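Local coordinates for protein hydroxymethyldihydropterin pyrophosphokinase-dihydropteroate synthase, putative (Plasmodium vivax, PDB 5Z79) that catalyses two consecutive steps of folate synthesis, pyrophosphorylation of 6-hydroxymethyl-7,8-dihydropterin and its condensation with 4-aminobenzoate to dihydropteroate, at residues Y183-M188 with R204-D209. Sequence-based numbering, arbitrary orientation.
Sequences YIEQIM and RMIDID. With APC (diphosphomethylphosphonic acid adenosyl ester), chain H.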
loop_
_atom_site.group_PDB
_atom_site.type_symbol
_atom_site.label_atom_id
_atom_site.label_comp_id
_atom_site.label_asym_id
_atom_site.label_seq_id
_atom_site.Cartn_x
_atom_site.Cartn_y
_atom_site.Cartn_z
ATOM N N TYR A 183 -16.178 35.648 -32.977
ATOM C CA TYR A 183 -17.525 36.016 -32.532
ATOM C C TYR A 183 -17.867 35.361 -31.200
ATOM O O TYR A 183 -18.294 36.038 -30.294
ATOM C CB TYR A 183 -18.585 35.637 -33.601
ATOM C CG TYR A 183 -20.014 36.208 -33.380
ATOM C CD1 TYR A 183 -20.253 37.576 -33.363
ATOM C CD2 TYR A 183 -21.111 35.368 -33.205
ATOM C CE1 TYR A 183 -21.535 38.090 -33.165
ATOM C CE2 TYR A 183 -22.390 35.871 -33.001
ATOM C CZ TYR A 183 -22.606 37.238 -32.982
ATOM O OH TYR A 183 -23.889 37.749 -32.788
ATOM N N ILE A 184 -17.699 34.044 -31.112
ATOM C CA ILE A 184 -17.960 33.257 -29.892
ATOM C C ILE A 184 -17.165 33.783 -28.682
ATOM O O ILE A 184 -17.747 34.177 -27.699
ATOM C CB ILE A 184 -17.689 31.758 -30.175
ATOM C CG1 ILE A 184 -18.877 31.176 -30.993
ATOM C CG2 ILE A 184 -17.413 30.970 -28.913
ATOM C CD1 ILE A 184 -18.548 29.925 -31.792
ATOM N N GLU A 185 -15.843 33.833 -28.774
ATOM C CA GLU A 185 -15.014 34.445 -27.743
ATOM C C GLU A 185 -15.610 35.772 -27.295
ATOM O O GLU A 185 -15.860 35.953 -26.116
ATOM C CB GLU A 185 -13.561 34.672 -28.251
ATOM C CG GLU A 185 -12.598 33.456 -28.241
ATOM C CD GLU A 185 -11.226 33.733 -28.917
ATOM O OE1 GLU A 185 -10.846 34.919 -29.008
ATOM O OE2 GLU A 185 -10.509 32.784 -29.361
ATOM N N GLN A 186 -15.862 36.685 -28.217
ATOM C CA GLN A 186 -16.349 37.994 -27.810
ATOM C C GLN A 186 -17.663 37.878 -27.044
ATOM O O GLN A 186 -17.907 38.632 -26.102
ATOM C CB GLN A 186 -16.468 38.934 -29.012
ATOM C CG GLN A 186 -15.159 39.138 -29.770
ATOM C CD GLN A 186 -14.015 39.600 -28.880
ATOM O OE1 GLN A 186 -14.184 39.780 -27.675
ATOM N NE2 GLN A 186 -12.844 39.795 -29.476
ATOM N N ILE A 187 -18.505 36.937 -27.450
ATOM C CA ILE A 187 -19.796 36.748 -26.807
ATOM C C ILE A 187 -19.666 36.440 -25.329
ATOM O O ILE A 187 -20.631 36.479 -24.597
ATOM C CB ILE A 187 -20.611 35.635 -27.510
ATOM C CG1 ILE A 187 -21.273 36.192 -28.780
ATOM C CG2 ILE A 187 -21.735 35.100 -26.627
ATOM C CD1 ILE A 187 -21.814 35.119 -29.692
ATOM N N MET A 188 -18.462 36.130 -24.902
ATOM C CA MET A 188 -18.198 35.768 -23.542
ATOM C C MET A 188 -17.439 36.912 -22.837
ATOM O O MET A 188 -17.762 37.273 -21.700
ATOM C CB MET A 188 -17.407 34.444 -23.527
ATOM C CG MET A 188 -17.992 33.312 -24.408
ATOM S SD MET A 188 -17.430 31.609 -24.009
ATOM C CE MET A 188 -17.421 30.905 -25.633
ATOM N N ARG A 204 -6.517 34.768 -19.579
ATOM C CA ARG A 204 -7.144 34.870 -20.880
ATOM C C ARG A 204 -8.388 33.993 -20.735
ATOM O O ARG A 204 -8.306 32.795 -20.536
ATOM C CB ARG A 204 -6.164 34.400 -21.965
ATOM C CG ARG A 204 -4.687 34.759 -21.648
ATOM C CD ARG A 204 -3.738 34.339 -22.764
ATOM N NE ARG A 204 -4.371 34.645 -24.050
ATOM C CZ ARG A 204 -5.015 33.765 -24.837
ATOM N NH1 ARG A 204 -5.095 32.454 -24.550
ATOM N NH2 ARG A 204 -5.570 34.214 -25.957
ATOM N N MET A 205 -9.555 34.609 -20.750
ATOM C CA MET A 205 -10.743 33.889 -20.302
ATOM C C MET A 205 -11.086 32.617 -21.071
ATOM O O MET A 205 -11.349 31.571 -20.468
ATOM C CB MET A 205 -11.955 34.774 -20.362
ATOM C CG MET A 205 -13.129 33.964 -19.891
ATOM S SD MET A 205 -14.630 34.887 -19.868
ATOM C CE MET A 205 -15.674 33.501 -19.447
ATOM N N ILE A 206 -11.139 32.760 -22.401
ATOM C CA ILE A 206 -11.301 31.641 -23.312
ATOM C C ILE A 206 -10.507 32.007 -24.565
ATOM O O ILE A 206 -10.350 33.191 -24.884
ATOM C CB ILE A 206 -12.800 31.352 -23.586
ATOM C CG1 ILE A 206 -13.018 30.269 -24.644
ATOM C CG2 ILE A 206 -13.513 32.617 -24.005
ATOM C CD1 ILE A 206 -12.703 28.883 -24.168
ATOM N N ASP A 207 -9.943 30.988 -25.220
ATOM C CA ASP A 207 -9.296 31.162 -26.501
ATOM C C ASP A 207 -9.397 29.936 -27.392
ATOM O O ASP A 207 -8.878 28.873 -27.020
ATOM C CB ASP A 207 -7.827 31.487 -26.335
ATOM C CG ASP A 207 -7.295 32.212 -27.562
ATOM O OD1 ASP A 207 -7.899 33.303 -27.824
ATOM O OD2 ASP A 207 -6.334 31.718 -28.273
ATOM N N ILE A 208 -9.977 30.113 -28.584
ATOM C CA ILE A 208 -10.314 28.998 -29.464
ATOM C C ILE A 208 -9.654 29.138 -30.830
ATOM O O ILE A 208 -10.041 30.005 -31.631
ATOM C CB ILE A 208 -11.833 28.883 -29.710
ATOM C CG1 ILE A 208 -12.642 28.952 -28.406
ATOM C CG2 ILE A 208 -12.154 27.556 -30.375
ATOM C CD1 ILE A 208 -14.072 29.386 -28.601
ATOM N N ASP A 209 -8.697 28.253 -31.116
ATOM C CA ASP A 209 -7.923 28.318 -32.337
ATOM C C ASP A 209 -8.142 27.079 -33.232
ATOM O O ASP A 209 -8.473 26.003 -32.763
ATOM C CB ASP A 209 -6.447 28.525 -31.982
ATOM C CG ASP A 209 -6.199 29.698 -30.945
ATOM O OD1 ASP A 209 -6.704 30.847 -31.115
ATOM O OD2 ASP A 209 -5.432 29.478 -29.956
HETATM P PG APC H . -2.531 31.093 -29.264
HETATM O O1G APC H . -3.208 30.435 -28.081
HETATM O O2G APC H . -3.455 31.265 -30.446
HETATM O O3G APC H . -1.219 30.436 -29.631
HETATM P PB APC H . -3.049 33.866 -28.469
HETATM O O1B APC H . -2.329 34.758 -27.495
HETATM O O2B APC H . -4.390 33.368 -28.017
HETATM O O3B APC H . -2.149 32.592 -28.800
HETATM P PA APC H . -4.952 34.998 -30.584
HETATM O O1A APC H . -5.662 35.763 -29.501
HETATM O O2A APC H . -5.572 33.681 -30.970
HETATM C C3A APC H . -3.224 34.722 -30.072
HETATM O "O5'" APC H . -4.900 35.931 -31.880
HETATM C "C5'" APC H . -3.701 36.514 -32.454
HETATM C "C4'" APC H . -3.712 36.307 -33.948
HETATM O "O4'" APC H . -3.807 34.887 -34.219
HETATM C "C3'" APC H . -4.867 36.966 -34.720
HETATM O "O3'" APC H . -4.356 37.853 -35.699
HETATM C "C2'" APC H . -5.641 35.797 -35.348
HETATM O "O2'" APC H . -6.046 36.020 -36.680
HETATM C "C1'" APC H . -4.615 34.673 -35.347
HETATM N N9 APC H . -5.204 33.342 -35.249
HETATM C C8 APC H . -6.042 32.851 -34.275
HETATM N N7 APC H . -6.387 31.597 -34.463
HETATM C C5 APC H . -5.728 31.235 -35.629
HETATM C C6 APC H . -5.677 30.030 -36.361
HETATM N N6 APC H . -6.314 28.918 -36.011
HETATM N N1 APC H . -4.914 30.011 -37.476
HETATM C C2 APC H . -4.266 31.134 -37.821
HETATM N N3 APC H . -4.237 32.318 -37.221
HETATM C C4 APC H . -4.996 32.304 -36.118
#
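Glu185 reaches from helix 174-188 to the edge of strand 207-213, where its OE2 takes the backbone N-H of Ile208 (N to OE2 2.8 Å) in a nearly straight bond, 177° at the hydrogen. The donor meets the anti side of the carboxylate, 24° out of its plane. With CG anti to the carbonyl carbon (chi1 -80°), the extended side chain spans the gap between helix and strand, which run nearly antiparallel. The same OE2 lies 3.1 Å from OD1 of Asp207, a close approach of like charges with no hydrogen bond, probably offset by Arg204, whose NH2 forms a salt bridge with Asp207 OD1 at 3.1 Å, and more weakly by long ion pairs from Lys182 and Lys189 to Glu185. The apolar side is close-packed: the CG2 methyl of Ile184 touches CD1 of Ile208 (3.7 Å), the side chains at about a right angle, while SD of Met188 rests against CG2 of Ile206 (4.0 Å). Helix 27-42 meets both Met188 and Ile206 through Ala34. Toward the loop the contact thins out, and partly exposed Met205 brings its SD no nearer than 4.3 Å to the Met188 carbonyl oxygen. On the strand's other side, Arg204 NH2 and Asp207 OD2 approach O2B of the ATP analogue, and Asp209 OD2 lies 2.7 Å from its O2G. A helix packs on an outer strand of the antiparallel sheet in the alpha+beta HPPK fold, whose Asp-X-Asp pair faces the nucleotide phosphates, as in other HPPKs, where the equivalent aspartates bind magnesium.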